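Local coordinates for smoothened (Xenopus laevis, PDB 5KZY), which relays Hedgehog signals as a Frizzled-family receptor, probably G protein-coupled, and is represented here by its cysteine-rich domain with cyclopamine bound, at residues T9-K14 / T28-A33; D44-W49 / A68-K73. One frame throughout, in Å; residues are numbered along the deposited sequence.

Contact 1 of 2, residues T9-K14 / T28-A33; sequences TCEPLK and TSTVLA
Glu11 and Thr28 form an antiparallel hydrogen-bonded pair. It joins strand 11-12 to strand 27-28 in a small two-stranded sheet of the Frizzled-type cysteine-rich domain. Glu11 N donates to Thr28 O at 2.8 Å, and the bond is almost straight at 174°. Thr28 N returns a bond of 2.7 Å to Glu11 O, and here the donor stands 19° out of the carbonyl plane. The side chains of Glu11 and Thr28 leave the same face of the sheet but do different work. The Glu11 chain bends back over the bridge, because CG sits between the backbone N and the carbonyl carbon (chi1 40°). This brings Glu11 CG to 3.4 Å from Thr28 O. Beyond CG the chain runs extended past Thr30, crossing that side chain at about a right angle. Its carboxylate is held elsewhere, since OE1 accepts a hydrogen bond from Gln39 NE2 of helix 39-49. Thr28 splits its two branches. OG1 probably hydrogen-bonds to Pro72 O, and the methyl meets Leu13. The Leu13 side chain lies crosswise to Thr28, also near a right angle. Leu13 CD2 approaches Thr28 CG2 to 3.6 Å and Thr28 CB to 3.7 Å. Leu13 also touches Tyr25 and Met71. At the opposite end, before strand 11-12, Cys10 carries the disulfide to Cys74 of strand 74-75. Beside it, Ser29 CB packs 3.5 Å from Thr9 O. Ser29 OG bonds to Thr8 OG1 and also closes an ST turn, accepting from Val31 N at 3.2 Å.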
ATOM      1  N   THR A   9      13.984  -7.981  -0.197  1.00 26.36           N
ATOM      2  CA  THR A   9      15.187  -7.169  -0.301  1.00 26.18           C
ATOM      3  C   THR A   9      14.893  -5.733   0.112  1.00 30.29           C
ATOM      4  O   THR A   9      14.021  -5.082  -0.462  1.00 32.17           O
ATOM      5  CB  THR A   9      15.757  -7.176  -1.731  1.00 25.24           C
ATOM      6  OG1 THR A   9      16.048  -8.524  -2.124  1.00 31.23           O
ATOM      7  CG2 THR A   9      17.030  -6.346  -1.802  1.00 22.62           C
ATOM      8  N   CYS A  10      15.615  -5.246   1.116  1.00 30.16           N
ATOM      9  CA  CYS A  10      15.455  -3.870   1.573  1.00 31.29           C
ATOM     10  C   CYS A  10      16.243  -2.903   0.703  1.00 31.01           C
ATOM     11  O   CYS A  10      17.432  -3.103   0.455  1.00 31.92           O
ATOM     12  CB  CYS A  10      15.903  -3.725   3.030  1.00 20.76           C
ATOM     13  SG  CYS A  10      14.889  -4.602   4.234  1.00 39.24           S
ATOM     14  N   GLU A  11      15.575  -1.853   0.239  1.00 18.76           N
ATOM     15  CA  GLU A  11      16.254  -0.765  -0.446  1.00 18.99           C
ATOM     16  C   GLU A  11      15.876   0.564   0.196  1.00 30.73           C
ATOM     17  O   GLU A  11      14.763   0.717   0.702  1.00 34.32           O
ATOM     18  CB  GLU A  11      15.921  -0.761  -1.941  1.00 19.37           C
ATOM     19  CG  GLU A  11      14.477  -1.068  -2.280  1.00 24.18           C
ATOM     20  CD  GLU A  11      14.232  -1.097  -3.780  1.00 32.36           C
ATOM     21  OE1 GLU A  11      14.592  -0.114  -4.461  1.00 32.70           O
ATOM     22  OE2 GLU A  11      13.687  -2.104  -4.279  1.00 36.62           O
ATOM     23  N   PRO A  12      16.811   1.524   0.200  1.00 27.12           N
ATOM     24  CA  PRO A  12      16.551   2.853   0.760  1.00 29.32           C
ATOM     25  C   PRO A  12      15.447   3.570   0.000  1.00 27.69           C
ATOM     26  O   PRO A  12      15.477   3.590  -1.230  1.00 18.56           O
ATOM     27  CB  PRO A  12      17.890   3.580   0.589  1.00 28.43           C
ATOM     28  CG  PRO A  12      18.898   2.501   0.435  1.00 30.07           C
ATOM     29  CD  PRO A  12      18.191   1.400  -0.290  1.00 27.99           C
ATOM     30  N   LEU A  13      14.490   4.135   0.731  1.00 27.39           N
ATOM     31  CA  LEU A  13      13.396   4.900   0.140  1.00 23.40           C
ATOM     32  C   LEU A  13      13.912   5.946  -0.836  1.00 18.61           C
ATOM     33  O   LEU A  13      14.797   6.728  -0.501  1.00 20.76           O
ATOM     34  CB  LEU A  13      12.568   5.579   1.234  1.00 22.29           C
ATOM     35  CG  LEU A  13      11.435   4.778   1.876  1.00 25.86           C
ATOM     36  CD1 LEU A  13      11.013   5.416   3.187  1.00 29.05           C
ATOM     37  CD2 LEU A  13      10.254   4.693   0.929  1.00 23.70           C
ATOM     38  N   LYS A  14      13.369   5.944  -2.049  1.00 19.07           N
ATOM     39  CA  LYS A  14      13.731   6.951  -3.036  1.00 24.75           C
ATOM     40  C   LYS A  14      13.125   8.288  -2.633  1.00 25.71           C
ATOM     41  O   LYS A  14      13.733   9.342  -2.817  1.00 28.53           O
ATOM     42  CB  LYS A  14      13.261   6.542  -4.431  1.00 31.82           C
ATOM     43  CG  LYS A  14      13.706   7.495  -5.526  1.00 41.24           C
ATOM     44  CD  LYS A  14      13.551   6.878  -6.906  1.00 45.52           C
ATOM     45  CE  LYS A  14      14.153   7.777  -7.973  1.00 48.46           C
ATOM     46  NZ  LYS A  14      14.186   7.119  -9.306  1.00 51.59           N
ATOM     47  N   THR A  28      12.684   0.416   2.439  1.00 20.79           N
ATOM     48  CA  THR A  28      11.419  -0.094   1.919  1.00 22.75           C
ATOM     49  C   THR A  28      11.636  -1.222   0.914  1.00 21.16           C
ATOM     50  O   THR A  28      12.771  -1.554   0.571  1.00 20.39           O
ATOM     51  CB  THR A  28      10.595   1.014   1.238  1.00 25.81           C
ATOM     52  OG1 THR A  28       9.261   0.545   1.006  1.00 28.86           O
ATOM     53  CG2 THR A  28      11.229   1.411  -0.090  1.00 22.03           C
ATOM     54  N   SER A  29      10.535  -1.806   0.449  1.00 20.43           N
ATOM     55  CA  SER A  29      10.576  -2.846  -0.573  1.00 21.84           C
ATOM     56  C   SER A  29       9.346  -2.755  -1.471  1.00 21.02           C
ATOM     57  O   SER A  29       8.325  -2.194  -1.080  1.00 19.92           O
ATOM     58  CB  SER A  29      10.665  -4.231   0.067  1.00 21.28           C
ATOM     59  OG  SER A  29      10.340  -5.249  -0.863  1.00 20.94           O
ATOM     60  N   THR A  30       9.446  -3.312  -2.672  1.00 20.98           N
ATOM     61  CA  THR A  30       8.367  -3.219  -3.650  1.00 26.41           C
ATOM     62  C   THR A  30       7.613  -4.535  -3.813  1.00 32.07           C
ATOM     63  O   THR A  30       6.791  -4.679  -4.716  1.00 39.24           O
ATOM     64  CB  THR A  30       8.906  -2.788  -5.028  1.00 25.25           C
ATOM     65  OG1 THR A  30       9.976  -3.660  -5.413  1.00 26.28           O
ATOM     66  CG2 THR A  30       9.425  -1.363  -4.975  1.00 22.75           C
ATOM     67  N   VAL A  31       7.887  -5.488  -2.930  1.00 24.79           N
ATOM     68  CA  VAL A  31       7.381  -6.846  -3.093  1.00 25.10           C
ATOM     69  C   VAL A  31       5.870  -6.955  -2.850  1.00 29.10           C
ATOM     70  O   VAL A  31       5.212  -7.848  -3.388  1.00 32.86           O
ATOM     71  CB  VAL A  31       8.133  -7.827  -2.161  1.00 21.39           C
ATOM     72  CG1 VAL A  31       7.729  -7.619  -0.708  1.00 17.27           C
ATOM     73  CG2 VAL A  31       7.901  -9.265  -2.593  1.00 18.60           C
ATOM     74  N   LEU A  32       5.316  -6.040  -2.060  1.00 25.41           N
ATOM     75  CA  LEU A  32       3.889  -6.072  -1.752  1.00 25.69           C
ATOM     76  C   LEU A  32       3.058  -5.521  -2.909  1.00 23.59           C
ATOM     77  O   LEU A  32       1.934  -5.963  -3.141  1.00 28.11           O
ATOM     78  CB  LEU A  32       3.594  -5.292  -0.468  1.00 15.16           C
ATOM     79  CG  LEU A  32       4.262  -5.786   0.822  1.00 25.02           C
ATOM     80  CD1 LEU A  32       3.639  -5.121   2.040  1.00 28.35           C
ATOM     81  CD2 LEU A  32       4.194  -7.303   0.941  1.00 22.01           C
ATOM     82  N   ALA A  33       3.618  -4.557  -3.633  1.00 20.84           N
ATOM     83  CA  ALA A  33       2.941  -3.968  -4.784  1.00 21.78           C
ATOM     84  C   ALA A  33       3.245  -4.769  -6.042  1.00 26.63           C
ATOM     85  O   ALA A  33       4.204  -4.481  -6.757  1.00 28.90           O
ATOM     86  CB  ALA A  33       3.356  -2.519  -4.961  1.00 20.22           C
TER

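Contact 2 of 2, residues D44-W49 / A68-K73; sequences DKLSLW and AVYMPK. With CY8 (Cyclopamine), chain C.
Tyr70 OH has two hydrogen-bond partners, Trp49 NE1 and Asp35 OD2. Trp49 NE1 donates to Tyr70 OH at 2.7 Å, and the N-H...O angle of 166° makes this bond nearly straight. The hydroxyl lies at the edge of the indole, only 9° out of its plane. The two rings meet obliquely, with planes 73° apart and the tyrosine ring centroid 5.0 Å from that of the five-membered indole ring. This contact packs helix 39-49 against the C-terminal end of helix 56-70 in the cysteine-rich domain. Leu46 lies over one face of the Tyr70 ring. Its CD2 is 4.2 Å from the ring centroid and makes a CH-pi contact. The other Leu46 methyl, CD1, reaches Met71 SD at 3.8 Å. Lys45 adds its CB near Tyr70 CE2, and then its chain turns off toward cyclopamine. Bends at its second and third torsions take it there. At the end, Lys45 NZ donates to O02 of the alkaloid at 2.8 Å. Cyclopamine also covers one face of the indole, with its C19 3.9 Å above the ring plane. Trp49 thus does two jobs: its face receives the ligand, while its edge N-H is bonded to the tyrosine. Ile62 and Leu66 of helix 56-70 also touch the indole. Asp35 OD2 bonds to both Tyr70 OH and cyclopamine, and the Lys45 side chain touches Asp35. The nearby lysine may favour a charged carboxylate at Asp35. The O02 end of the ligand is therefore read by a linked set of groups that also fixes how the indole is turned.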
ATOM      1  N   ASP A  44       5.089   5.966 -10.130  1.00 32.79           N
ATOM      2  CA  ASP A  44       4.198   6.077 -11.283  1.00 25.62           C
ATOM      3  C   ASP A  44       2.771   5.703 -10.911  1.00 22.10           C
ATOM      4  O   ASP A  44       1.838   6.476 -11.118  1.00 21.98           O
ATOM      5  CB  ASP A  44       4.671   5.183 -12.432  1.00 25.13           C
ATOM      6  CG  ASP A  44       6.029   5.582 -12.966  1.00 29.34           C
ATOM      7  OD1 ASP A  44       6.481   6.710 -12.674  1.00 35.18           O
ATOM      8  OD2 ASP A  44       6.644   4.762 -13.682  1.00 24.82           O
ATOM      9  N   LYS A  45       2.613   4.507 -10.359  1.00 19.95           N
ATOM     10  CA  LYS A  45       1.296   3.966 -10.052  1.00 19.96           C
ATOM     11  C   LYS A  45       0.600   4.761  -8.953  1.00 24.10           C
ATOM     12  O   LYS A  45      -0.627   4.817  -8.901  1.00 29.36           O
ATOM     13  CB  LYS A  45       1.418   2.495  -9.658  1.00 18.82           C
ATOM     14  CG  LYS A  45       2.016   1.632 -10.760  1.00 31.41           C
ATOM     15  CD  LYS A  45       1.040   0.555 -11.193  1.00 38.16           C
ATOM     16  CE  LYS A  45       0.955   0.426 -12.703  1.00 47.14           C
ATOM     17  NZ  LYS A  45      -0.197  -0.439 -13.107  1.00 52.86           N
ATOM     18  N   LEU A  46       1.387   5.381  -8.082  1.00 24.69           N
ATOM     19  CA  LEU A  46       0.832   6.246  -7.049  1.00 22.80           C
ATOM     20  C   LEU A  46       0.306   7.535  -7.666  1.00 19.94           C
ATOM     21  O   LEU A  46      -0.659   8.116  -7.175  1.00 54.73           O
ATOM     22  CB  LEU A  46       1.877   6.554  -5.976  1.00 17.71           C
ATOM     23  CG  LEU A  46       2.155   5.433  -4.973  1.00 21.52           C
ATOM     24  CD1 LEU A  46       3.169   5.883  -3.935  1.00 22.32           C
ATOM     25  CD2 LEU A  46       0.864   4.989  -4.310  1.00 19.08           C
ATOM     26  N   SER A  47       0.944   7.978  -8.746  1.00 27.61           N
ATOM     27  CA  SER A  47       0.478   9.149  -9.479  1.00 28.64           C
ATOM     28  C   SER A  47      -0.900   8.877 -10.061  1.00 30.48           C
ATOM     29  O   SER A  47      -1.770   9.748 -10.066  1.00 35.30           O
ATOM     30  CB  SER A  47       1.453   9.520 -10.597  1.00 31.63           C
ATOM     31  OG  SER A  47       2.795   9.367 -10.173  1.00 37.75           O
ATOM     32  N   LEU A  48      -1.086   7.659 -10.556  1.00 30.08           N
ATOM     33  CA  LEU A  48      -2.360   7.238 -11.121  1.00 29.48           C
ATOM     34  C   LEU A  48      -3.413   7.127 -10.029  1.00 30.31           C
ATOM     35  O   LEU A  48      -4.581   7.456 -10.240  1.00 31.03           O
ATOM     36  CB  LEU A  48      -2.207   5.904 -11.852  1.00 24.22           C
ATOM     37  CG  LEU A  48      -1.179   5.890 -12.983  1.00 36.61           C
ATOM     38  CD1 LEU A  48      -1.000   4.484 -13.535  1.00 25.30           C
ATOM     39  CD2 LEU A  48      -1.585   6.858 -14.085  1.00 27.67           C
ATOM     40  N   TRP A  49      -2.991   6.662  -8.856  1.00 29.48           N
ATOM     41  CA  TRP A  49      -3.881   6.571  -7.706  1.00 26.49           C
ATOM     42  C   TRP A  49      -4.342   7.956  -7.264  1.00 25.98           C
ATOM     43  O   TRP A  49      -5.420   8.105  -6.690  1.00 23.84           O
ATOM     44  CB  TRP A  49      -3.195   5.846  -6.543  1.00 24.07           C
ATOM     45  CG  TRP A  49      -3.266   4.347  -6.634  1.00 24.28           C
ATOM     46  CD1 TRP A  49      -2.231   3.484  -6.848  1.00 18.25           C
ATOM     47  CD2 TRP A  49      -4.443   3.537  -6.515  1.00 25.26           C
ATOM     48  NE1 TRP A  49      -2.688   2.190  -6.868  1.00 18.08           N
ATOM     49  CE2 TRP A  49      -4.043   2.195  -6.666  1.00 18.79           C
ATOM     50  CE3 TRP A  49      -5.795   3.816  -6.295  1.00 29.39           C
ATOM     51  CZ2 TRP A  49      -4.946   1.137  -6.607  1.00 19.11           C
ATOM     52  CZ3 TRP A  49      -6.690   2.763  -6.236  1.00 20.77           C
ATOM     53  CH2 TRP A  49      -6.262   1.440  -6.391  1.00 20.07           C
ATOM     54  N   ALA A  68       0.877   1.639   2.894  1.00 18.21           N
ATOM     55  CA  ALA A  68       1.225   0.379   3.539  1.00 22.92           C
ATOM     56  C   ALA A  68       1.609  -0.686   2.518  1.00 22.94           C
ATOM     57  O   ALA A  68       2.414  -1.571   2.807  1.00 24.64           O
ATOM     58  CB  ALA A  68       0.073  -0.108   4.398  1.00 26.58           C
ATOM     59  N   VAL A  69       1.030  -0.600   1.325  1.00 19.59           N
ATOM     60  CA  VAL A  69       1.285  -1.589   0.286  1.00 14.73           C
ATOM     61  C   VAL A  69       2.427  -1.168  -0.635  1.00 14.27           C
ATOM     62  O   VAL A  69       3.369  -1.928  -0.854  1.00 16.25           O
ATOM     63  CB  VAL A  69       0.023  -1.850  -0.563  1.00 16.45           C
ATOM     64  CG1 VAL A  69       0.361  -2.704  -1.774  1.00 15.62           C
ATOM     65  CG2 VAL A  69      -1.059  -2.511   0.281  1.00 17.70           C
ATOM     66  N   TYR A  70       2.344   0.046  -1.166  1.00 16.04           N
ATOM     67  CA  TYR A  70       3.302   0.502  -2.166  1.00 18.57           C
ATOM     68  C   TYR A  70       4.642   0.918  -1.570  1.00 18.40           C
ATOM     69  O   TYR A  70       5.687   0.728  -2.195  1.00 17.07           O
ATOM     70  CB  TYR A  70       2.707   1.659  -2.972  1.00 20.94           C
ATOM     71  CG  TYR A  70       1.687   1.214  -3.997  1.00 21.46           C
ATOM     72  CD1 TYR A  70       0.367   0.975  -3.638  1.00 23.56           C
ATOM     73  CD2 TYR A  70       2.048   1.027  -5.323  1.00 21.59           C
ATOM     74  CE1 TYR A  70      -0.564   0.565  -4.575  1.00 23.04           C
ATOM     75  CE2 TYR A  70       1.126   0.619  -6.264  1.00 21.65           C
ATOM     76  CZ  TYR A  70      -0.178   0.389  -5.885  1.00 22.70           C
ATOM     77  OH  TYR A  70      -1.096  -0.018  -6.824  1.00 24.35           O
ATOM     78  N   MET A  71       4.620   1.483  -0.367  1.00 14.33           N
ATOM     79  CA  MET A  71       5.856   1.917   0.279  1.00 23.60           C
ATOM     80  C   MET A  71       5.960   1.427   1.725  1.00 24.27           C
ATOM     81  O   MET A  71       6.000   2.235   2.655  1.00 24.88           O
ATOM     82  CB  MET A  71       5.964   3.446   0.227  1.00 20.71           C
ATOM     83  CG  MET A  71       5.923   4.013  -1.191  1.00 18.63           C
ATOM     84  SD  MET A  71       5.825   5.810  -1.273  1.00 27.13           S
ATOM     85  CE  MET A  71       7.437   6.278  -0.650  1.00 16.40           C
ATOM     86  N   PRO A  72       6.026   0.098   1.916  1.00 25.05           N
ATOM     87  CA  PRO A  72       6.039  -0.486   3.260  1.00 15.77           C
ATOM     88  C   PRO A  72       7.402  -0.387   3.927  1.00 16.44           C
ATOM     89  O   PRO A  72       8.417  -0.301   3.242  1.00 29.22           O
ATOM     90  CB  PRO A  72       5.673  -1.945   2.999  1.00 21.62           C
ATOM     91  CG  PRO A  72       6.264  -2.220   1.662  1.00 21.48           C
ATOM     92  CD  PRO A  72       6.163  -0.936   0.873  1.00 14.53           C
ATOM     93  N   LYS A  73       7.420  -0.401   5.253  1.00 31.01           N
ATOM     94  CA  LYS A  73       8.677  -0.372   5.987  1.00 32.84           C
ATOM     95  C   LYS A  73       9.398  -1.705   5.855  1.00 27.91           C
ATOM     96  O   LYS A  73       8.828  -2.760   6.130  1.00 22.16           O
ATOM     97  CB  LYS A  73       8.436  -0.039   7.460  1.00 32.21           C
ATOM     98  CG  LYS A  73       9.649  -0.234   8.353  1.00 27.88           C
ATOM     99  CD  LYS A  73       9.352   0.217   9.772  1.00 30.08           C
ATOM    100  CE  LYS A  73      10.487  -0.132  10.717  1.00 31.83           C
ATOM    101  NZ  LYS A  73      10.235   0.399  12.085  1.00 35.26           N
TER
HETATM  102  O01 CY8 C1201     -10.430   5.653 -12.325  1.00 57.41           O
HETATM  103  O02 CY8 C1201      -2.050  -0.077 -11.054  1.00 51.74           O
HETATM  104  N03 CY8 C1201     -12.484   8.581 -12.148  1.00 59.14           N
HETATM  105  C04 CY8 C1201      -6.682   3.070 -10.164  1.00 47.48           C
HETATM  106  C05 CY8 C1201      -8.004   2.350 -10.352  1.00 47.54           C
HETATM  107  C06 CY8 C1201      -9.063   3.332  -9.879  1.00 47.71           C
HETATM  108  C07 CY8 C1201      -5.577   2.385 -10.949  1.00 48.23           C
HETATM  109  C08 CY8 C1201     -10.507   5.725 -10.892  1.00 53.64           C
HETATM  110  C09 CY8 C1201      -8.415   4.629 -10.241  1.00 49.94           C
HETATM  111  C10 CY8 C1201      -6.929   4.539 -10.489  1.00 47.60           C
HETATM  112  C11 CY8 C1201     -10.397   3.222 -10.599  1.00 47.99           C
HETATM  113  C12 CY8 C1201     -11.243   7.026 -10.560  1.00 57.62           C
HETATM  114  C13 CY8 C1201     -11.219   4.486 -10.358  1.00 48.40           C
HETATM  115  C14 CY8 C1201      -9.102   5.759 -10.340  1.00 52.80           C
HETATM  116  C15 CY8 C1201      -7.934   1.028  -9.618  1.00 47.52           C
HETATM  117  C16 CY8 C1201     -11.301   7.746 -11.892  1.00 57.77           C
HETATM  118  C17 CY8 C1201      -5.637   0.896 -10.675  1.00 47.81           C
HETATM  119  C18 CY8 C1201     -11.349   6.601 -12.868  1.00 57.83           C
HETATM  120  C19 CY8 C1201      -4.225   2.937 -10.522  1.00 51.35           C
HETATM  121  C20 CY8 C1201      -6.717   0.291 -10.135  1.00 47.74           C
HETATM  122  C21 CY8 C1201      -5.778   2.615 -12.440  1.00 51.87           C
HETATM  123  C22 CY8 C1201      -4.454   0.032 -11.042  1.00 48.22           C
HETATM  124  C23 CY8 C1201      -3.087   2.106 -11.098  1.00 52.64           C
HETATM  125  C24 CY8 C1201     -11.011   7.159 -14.239  1.00 60.86           C
HETATM  126  C25 CY8 C1201      -3.162   0.681 -10.566  1.00 50.61           C
HETATM  127  C26 CY8 C1201     -12.630   6.810  -9.973  1.00 59.54           C
HETATM  128  C27 CY8 C1201      -8.460   7.041  -9.897  1.00 54.91           C
HETATM  129  C28 CY8 C1201     -12.057   8.219 -14.593  1.00 61.84           C
HETATM  130  C29 CY8 C1201     -12.261   9.231 -13.457  1.00 60.52           C
HETATM  131  C30 CY8 C1201     -11.675   8.936 -15.884  1.00 63.22           C

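In the fold
Contact 1 closes before contact 2 opens along the chain, and their centres are 11 Å apart. They touch directly. Thr28 OG1 and Pro72 O, 2.5 Å apart, probably share a hydrogen bond, and Leu32 CB packs 3.4 Å from Val69 O. Helix 39-49 serves both: Gln39 near its start meets contact 1, and residues 44-49 form half of contact 2. Of the two contacts, contact 2 contributes to the cyclopamine pocket, through Lys45, Leu48 and Trp49, while the Thr30 side chain stays about 13 Å from the ligand. Lys14 pairs with Asp40 here; both are zinc ligands in a structure of this protein, though no zinc is bound to this chain.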